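Local coordinates for protein putative activator of HSP90 (Plasmodium falciparum, PDB 3N72) that probably binds the Hsp90 chaperone and stimulates its ATPase, this chain being the N-terminal Aha1 domain of a longer protein, at residues Tyr32-Leu37 against Tyr72-Glu77; Glu42-Tyr47 against Arg123-Ser128. All coordinates share one frame; numbering follows the deposited sequence. Where two conformers were deposited one is given.

Interaction 1. Residues Tyr32-Leu37 against Tyr72-Glu77; sequences YNLSNL and YIIKFE
Leu34, near the C-terminal end of helix 23-35, faces Ile74 and Phe76 on strand 65-82, and the backbones come closest at Leu34 and Phe76, whose CA atoms are 9.1 Å apart. That spacing is bridged by side chains alone: segment 32-37 passes from helix into loop, while segment 72-77 is extended throughout, so alternate residues, Ile74 and Phe76, point toward the helix. One methyl group does the touching. Leu34 CD1 lies 3.9 Å from Ile74 CG2, the branch methyl, and 4.0 Å from Phe76 CZ. Over the Phe76 ring the same CD1 stands 22° off the normal, 4.3 Å from the centroid, a CH-pi contact displaced toward the CE2-CZ rim. With CG between the backbone N and the carbonyl carbon (chi1 52°), the Phe76 ring stands out from the strand toward the helix and offers one face to the leucine methyl. The leucine and phenylalanine side chains meet at about a right angle.

On the helix side, the carbonyl of Tyr32 takes a nearly straight bond from Asn36 ND2 (3.0 Å, 163° at the hydrogen), with the oxygen close to the amide plane. The same amide nitrogen also lies over one face of the Tyr32 ring, toward the rim. Ile138 of helix 120-142 also packs on Leu34, and Ile30 on Ile74. The arrangement is helix-on-sheet packing: helix 23-35 lies against the antiparallel sheet in the buried core of the Aha1 N-terminal domain.

Interaction 2. Residues Glu42-Tyr47 against Arg123-Ser128; sequences EDLTIY and RFIYDS
Ile125 of helix 120-142 meets Leu44 and Ile46 of strand 44-62 with two separate branches. Its CG1 lies 4.1 Å from Leu44 CD1, while its CG2 methyl lies 3.9 Å from Ile46 CD1, the end of the longer isoleucine arm. The contact is wholly apolar and small, burying 132 Å² over both sides. Ile46 and Ile125 run past one another in opposite directions, whereas Leu44 approaches Ile125 at a slant. In Ile125, CG1 is anti to the carbonyl carbon (chi1 -67°) and CG2 is anti to the backbone N, which divides the two branches between the two strand residues. Leu44 and Ile46 alternate along the strand, with Thr45 between them, and therefore both point toward the helix; the nearest CA pair is Leu44 and Ile125, 9.1 Å apart. Ile129 of the same helix extends the apolar surface onto Leu44 and Ile46, and Leu130 onto Ile46, while Trp78 and Tyr80 of strand 65-82 meet Ile125.

Outside this apolar layer the helix secures its own turn. Ser128 OG gives a 2.6 Å hydrogen bond to Phe124 O, which also accepts from Ser128 N at 2.8 Å; the two donors reach the oxygen from opposite faces of its carbonyl plane. The hydroxyl oxygen in addition lies above the centre of the Phe124 ring. Away from the strand, a salt bridge, Arg123 NE to Asp127 OD2 at 2.7 Å, joins successive turns, and Asp127 OD1 lies over one face of the same guanidinium. Here the early turns of helix 120-142 cover the start of strand 44-62, an apolar helix-to-sheet interface of the Aha1 N-terminal domain.

In the fold
From the N terminus, helix 23-35 leads through strand 39-40 into strand 44-62, which pairs antiparallel with strand 65-82; strand 87-100 and helix 101-105 follow, then strand 112-115 and helix 120-142. Interaction 1 closes a loop of 34 residues, mostly strand, and interaction 2 one of 75. The loops cross rather than nest, since segment 42-47 falls inside the first and segment 123-128 beyond it. Their centres are about 18 Å apart, and Leu37 O packs 4.0 Å from Tyr47 CB between them. Together they tie helices 23-35 and 120-142 to neighbouring strands of one sheet, the first contact near the chain's centre and the second about 20 Å from it.

Interaction 1. Residues Tyr32-Leu37 against Tyr72-Glu77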
loop_
_atom_site.group_PDB
_atom_site.type_symbol
_atom_site.label_atom_id
_atom_site.label_comp_id
_atom_site.label_asym_id
_atom_site.label_seq_id
_atom_site.Cartn_x
_atom_site.Cartn_y
_atom_site.Cartn_z
ATOM N N TYR B 32 -7.258 14.014 -18.291
ATOM C CA TYR B 32 -6.183 14.994 -18.149
ATOM C C TYR B 32 -5.533 15.248 -19.492
ATOM O O TYR B 32 -5.338 16.416 -19.891
ATOM C CB TYR B 32 -5.099 14.491 -17.172
ATOM C CG TYR B 32 -3.935 15.463 -17.078
ATOM C CD1 TYR B 32 -3.996 16.558 -16.223
ATOM C CD2 TYR B 32 -2.808 15.324 -17.889
ATOM C CE1 TYR B 32 -2.959 17.467 -16.148
ATOM C CE2 TYR B 32 -1.766 16.251 -17.827
ATOM C CZ TYR B 32 -1.857 17.303 -16.946
ATOM O OH TYR B 32 -0.822 18.209 -16.874
ATOM N N ASN B 33 -5.194 14.159 -20.191
ATOM C CA ASN B 33 -4.451 14.257 -21.432
ATOM C C ASN B 33 -5.243 14.951 -22.510
ATOM O O ASN B 33 -4.750 15.892 -23.148
ATOM C CB ASN B 33 -3.889 12.888 -21.846
ATOM C CG ASN B 33 -2.607 12.571 -21.123
ATOM O OD1 ASN B 33 -1.521 13.013 -21.544
ATOM N ND2 ASN B 33 -2.708 11.839 -20.010
ATOM N N LEU B 34 -6.503 14.559 -22.667
ATOM C CA LEU B 34 -7.302 15.192 -23.707
ATOM C C LEU B 34 -7.703 16.625 -23.340
ATOM O O LEU B 34 -7.761 17.471 -24.215
ATOM C CB LEU B 34 -8.530 14.337 -24.043
ATOM C CG LEU B 34 -8.162 13.100 -24.879
ATOM C CD1 LEU B 34 -9.337 12.088 -24.890
ATOM C CD2 LEU B 34 -7.763 13.512 -26.340
ATOM N N SER B 35 -7.966 16.884 -22.061
ATOM C CA SER B 35 -8.322 18.243 -21.621
ATOM C C SER B 35 -7.143 19.219 -21.658
ATOM O O SER B 35 -7.338 20.435 -21.535
ATOM C CB SER B 35 -9.010 18.258 -20.249
ATOM O OG SER B 35 -8.103 18.096 -19.177
ATOM N N ASN B 36 -5.934 18.690 -21.842
ATOM C CA ASN B 36 -4.743 19.547 -22.006
ATOM C C ASN B 36 -4.186 19.597 -23.416
ATOM O O ASN B 36 -3.208 20.305 -23.665
ATOM C CB ASN B 36 -3.644 19.164 -21.009
ATOM C CG ASN B 36 -3.880 19.771 -19.661
ATOM O OD1 ASN B 36 -3.582 20.950 -19.441
ATOM N ND2 ASN B 36 -4.453 18.997 -18.752
ATOM N N LEU B 37 -4.798 18.834 -24.318
ATOM C CA LEU B 37 -4.381 18.749 -25.707
ATOM C C LEU B 37 -4.870 19.983 -26.466
ATOM O O LEU B 37 -6.056 20.293 -26.467
ATOM C CB LEU B 37 -4.920 17.471 -26.356
ATOM C CG LEU B 37 -4.742 17.336 -27.871
ATOM C CD1 LEU B 37 -3.256 17.316 -28.249
ATOM C CD2 LEU B 37 -5.423 16.092 -28.370
ATOM N N TYR B 72 -12.144 1.310 -23.312
ATOM C CA TYR B 72 -12.883 2.568 -23.019
ATOM C C TYR B 72 -13.684 3.058 -24.204
ATOM O O TYR B 72 -13.272 2.914 -25.371
ATOM C CB TYR B 72 -11.961 3.714 -22.494
ATOM C CG TYR B 72 -11.581 3.462 -21.090
ATOM C CD1 TYR B 72 -10.406 2.725 -20.784
ATOM C CD2 TYR B 72 -12.437 3.811 -20.059
ATOM C CE1 TYR B 72 -10.096 2.407 -19.476
ATOM C CE2 TYR B 72 -12.149 3.466 -18.745
ATOM C CZ TYR B 72 -10.966 2.765 -18.473
ATOM O OH TYR B 72 -10.695 2.451 -17.182
ATOM N N ILE B 73 -14.849 3.623 -23.883
ATOM C CA ILE B 73 -15.566 4.536 -24.745
ATOM C C ILE B 73 -15.213 5.928 -24.220
ATOM O O ILE B 73 -15.349 6.194 -23.013
ATOM C CB ILE B 73 -17.095 4.313 -24.644
ATOM C CG1 ILE B 73 -17.463 2.899 -25.121
ATOM C CG2 ILE B 73 -17.851 5.400 -25.430
ATOM C CD1 ILE B 73 -18.568 2.261 -24.327
ATOM N N ILE B 74 -14.720 6.801 -25.101
ATOM C CA ILE B 74 -14.350 8.161 -24.695
ATOM C C ILE B 74 -15.213 9.093 -25.532
ATOM O O ILE B 74 -15.103 9.086 -26.743
ATOM C CB ILE B 74 -12.863 8.453 -24.947
ATOM C CG1 ILE B 74 -11.990 7.351 -24.317
ATOM C CG2 ILE B 74 -12.483 9.852 -24.395
ATOM C CD1 ILE B 74 -10.541 7.339 -24.802
ATOM N N LYS B 75 -16.091 9.836 -24.870
ATOM C CA LYS B 75 -17.019 10.748 -25.564
ATOM C C LYS B 75 -16.889 12.135 -24.968
ATOM O O LYS B 75 -17.049 12.331 -23.747
ATOM C CB LYS B 75 -18.450 10.219 -25.465
ATOM C CG LYS B 75 -19.416 11.079 -26.309
ATOM C CD LYS B 75 -20.676 10.362 -26.702
ATOM C CE LYS B 75 -21.615 11.293 -27.526
ATOM N NZ LYS B 75 -21.037 11.609 -28.847
ATOM N N PHE B 76 -16.584 13.109 -25.831
ATOM C CA PHE B 76 -16.229 14.419 -25.368
ATOM C C PHE B 76 -16.596 15.452 -26.404
ATOM O O PHE B 76 -17.223 15.128 -27.408
ATOM C CB PHE B 76 -14.734 14.515 -24.976
ATOM C CG PHE B 76 -13.733 14.029 -26.029
ATOM C CD1 PHE B 76 -12.850 14.934 -26.625
ATOM C CD2 PHE B 76 -13.609 12.673 -26.353
ATOM C CE1 PHE B 76 -11.885 14.514 -27.525
ATOM C CE2 PHE B 76 -12.642 12.230 -27.280
ATOM C CZ PHE B 76 -11.780 13.157 -27.864
ATOM N N GLU B 77 -16.229 16.696 -26.140
ATOM C CA GLU B 77 -16.553 17.765 -27.061
ATOM C C GLU B 77 -15.297 18.490 -27.548
ATOM O O GLU B 77 -14.292 18.499 -26.864
ATOM C CB GLU B 77 -17.554 18.714 -26.420
ATOM C CG GLU B 77 -18.887 17.966 -26.154
ATOM C CD GLU B 77 -19.894 18.768 -25.295
ATOM O OE1 GLU B 77 -19.511 19.817 -24.746
ATOM O OE2 GLU B 77 -21.081 18.347 -25.193
#

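Interaction 2. Residues Glu42-Tyr47 against Arg123-Ser128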
loop_
_atom_site.group_PDB
_atom_site.type_symbol
_atom_site.label_atom_id
_atom_site.label_comp_id
_atom_site.label_asym_id
_atom_site.label_seq_id
_atom_site.Cartn_x
_atom_site.Cartn_y
_atom_site.Cartn_z
ATOM N N GLU B 42 -2.027 28.564 -37.119
ATOM C CA GLU B 42 -1.670 29.976 -37.225
ATOM C C GLU B 42 -2.667 30.949 -36.549
ATOM O O GLU B 42 -2.252 31.807 -35.789
ATOM C CB GLU B 42 -1.441 30.332 -38.705
ATOM N N ASP B 43 -3.966 30.796 -36.830
ATOM C CA ASP B 43 -5.027 31.720 -36.389
ATOM C C ASP B 43 -6.047 31.022 -35.486
ATOM O O ASP B 43 -7.036 31.644 -35.041
ATOM C CB ASP B 43 -5.809 32.240 -37.600
ATOM C CG ASP B 43 -5.034 33.222 -38.431
ATOM O OD1 ASP B 43 -4.609 32.839 -39.535
ATOM O OD2 ASP B 43 -4.863 34.386 -37.997
ATOM N N LEU B 44 -5.827 29.730 -35.253
ATOM C CA LEU B 44 -6.815 28.898 -34.550
ATOM C C LEU B 44 -6.149 27.973 -33.543
ATOM O O LEU B 44 -5.096 27.407 -33.837
ATOM C CB LEU B 44 -7.583 28.014 -35.553
ATOM C CG LEU B 44 -8.744 28.557 -36.395
ATOM C CD1 LEU B 44 -9.227 27.486 -37.375
ATOM C CD2 LEU B 44 -9.897 29.041 -35.524
ATOM N N THR B 45 -6.804 27.771 -32.394
ATOM C CA THR B 45 -6.459 26.669 -31.487
ATOM C C THR B 45 -7.619 25.686 -31.354
ATOM O O THR B 45 -8.716 26.098 -31.016
ATOM C CB THR B 45 -6.086 27.205 -30.100
ATOM O OG1 THR B 45 -4.953 28.068 -30.229
ATOM C CG2 THR B 45 -5.755 26.055 -29.094
ATOM N N ILE B 46 -7.408 24.402 -31.618
ATOM C CA ILE B 46 -8.442 23.395 -31.290
ATOM C C ILE B 46 -8.238 22.849 -29.862
ATOM O O ILE B 46 -7.109 22.534 -29.481
ATOM C CB ILE B 46 -8.482 22.174 -32.285
ATOM C CG1 ILE B 46 -8.500 22.594 -33.774
ATOM C CG2 ILE B 46 -9.667 21.220 -31.951
ATOM C CD1 ILE B 46 -9.517 23.699 -34.119
ATOM N N TYR B 47 -9.308 22.747 -29.069
ATOM C CA TYR B 47 -9.179 22.125 -27.739
ATOM C C TYR B 47 -10.402 21.295 -27.388
ATOM O O TYR B 47 -11.377 21.253 -28.171
ATOM C CB TYR B 47 -8.832 23.154 -26.648
ATOM C CG TYR B 47 -9.889 24.183 -26.366
ATOM C CD1 TYR B 47 -10.711 24.062 -25.250
ATOM C CD2 TYR B 47 -10.058 25.297 -27.211
ATOM C CE1 TYR B 47 -11.694 25.009 -24.979
ATOM C CE2 TYR B 47 -11.041 26.275 -26.948
ATOM C CZ TYR B 47 -11.850 26.116 -25.829
ATOM O OH TYR B 47 -12.810 27.044 -25.549
ATOM N N ARG B 123 -17.560 23.579 -41.056
ATOM C CA ARG B 123 -17.162 22.686 -42.135
ATOM C C ARG B 123 -15.702 22.936 -42.493
ATOM O O ARG B 123 -14.933 21.987 -42.675
ATOM C CB ARG B 123 -18.050 22.853 -43.369
ATOM C CG ARG B 123 -17.639 21.956 -44.523
ATOM C CD ARG B 123 -17.688 20.494 -44.113
ATOM N NE ARG B 123 -17.391 19.589 -45.224
ATOM C CZ ARG B 123 -17.414 18.263 -45.129
ATOM N NH1 ARG B 123 -17.710 17.690 -43.970
ATOM N NH2 ARG B 123 -17.128 17.510 -46.185
ATOM N N PHE B 124 -15.319 24.210 -42.583
ATOM C CA PHE B 124 -13.939 24.557 -42.908
ATOM C C PHE B 124 -12.971 24.007 -41.853
ATOM O O PHE B 124 -11.966 23.403 -42.202
ATOM C CB PHE B 124 -13.749 26.068 -43.047
ATOM C CG PHE B 124 -12.302 26.479 -43.123
ATOM C CD1 PHE B 124 -11.534 26.193 -44.255
ATOM C CD2 PHE B 124 -11.695 27.133 -42.056
ATOM C CE1 PHE B 124 -10.173 26.560 -44.317
ATOM C CE2 PHE B 124 -10.352 27.507 -42.121
ATOM C CZ PHE B 124 -9.594 27.214 -43.256
ATOM N N ILE B 125 -13.300 24.207 -40.577
ATOM C CA ILE B 125 -12.460 23.714 -39.471
ATOM C C ILE B 125 -12.355 22.203 -39.517
ATOM O O ILE B 125 -11.261 21.662 -39.435
ATOM C CB ILE B 125 -12.968 24.151 -38.076
ATOM C CG1 ILE B 125 -12.813 25.669 -37.930
ATOM C CG2 ILE B 125 -12.174 23.416 -36.959
ATOM C CD1 ILE B 125 -13.486 26.239 -36.723
ATOM N N TYR B 126 -13.492 21.526 -39.650
ATOM C CA TYR B 126 -13.493 20.063 -39.743
ATOM C C TYR B 126 -12.639 19.557 -40.901
ATOM O O TYR B 126 -11.764 18.726 -40.698
ATOM C CB TYR B 126 -14.913 19.500 -39.847
ATOM C CG TYR B 126 -14.954 17.994 -39.989
ATOM C CD1 TYR B 126 -14.987 17.164 -38.852
ATOM C CD2 TYR B 126 -14.935 17.387 -41.243
ATOM C CE1 TYR B 126 -15.005 15.797 -38.978
ATOM C CE2 TYR B 126 -14.953 16.001 -41.372
ATOM C CZ TYR B 126 -14.993 15.216 -40.238
ATOM O OH TYR B 126 -15.013 13.849 -40.364
ATOM N N ASP B 127 -12.904 20.050 -42.114
ATOM C CA ASP B 127 -12.174 19.590 -43.298
ATOM C C ASP B 127 -10.696 19.937 -43.249
ATOM O O ASP B 127 -9.860 19.109 -43.598
ATOM C CB ASP B 127 -12.782 20.171 -44.578
ATOM C CG ASP B 127 -14.108 19.544 -44.936
ATOM O OD1 ASP B 127 -14.407 18.401 -44.495
ATOM O OD2 ASP B 127 -14.851 20.200 -45.693
ATOM N N SER B 128 -10.369 21.147 -42.814
ATOM C CA SER B 128 -8.987 21.620 -42.916
ATOM C C SER B 128 -8.080 21.109 -41.815
ATOM O O SER B 128 -6.886 20.947 -42.038
ATOM C CB SER B 128 -8.893 23.144 -42.976
ATOM O OG SER B 128 -9.404 23.748 -41.811
#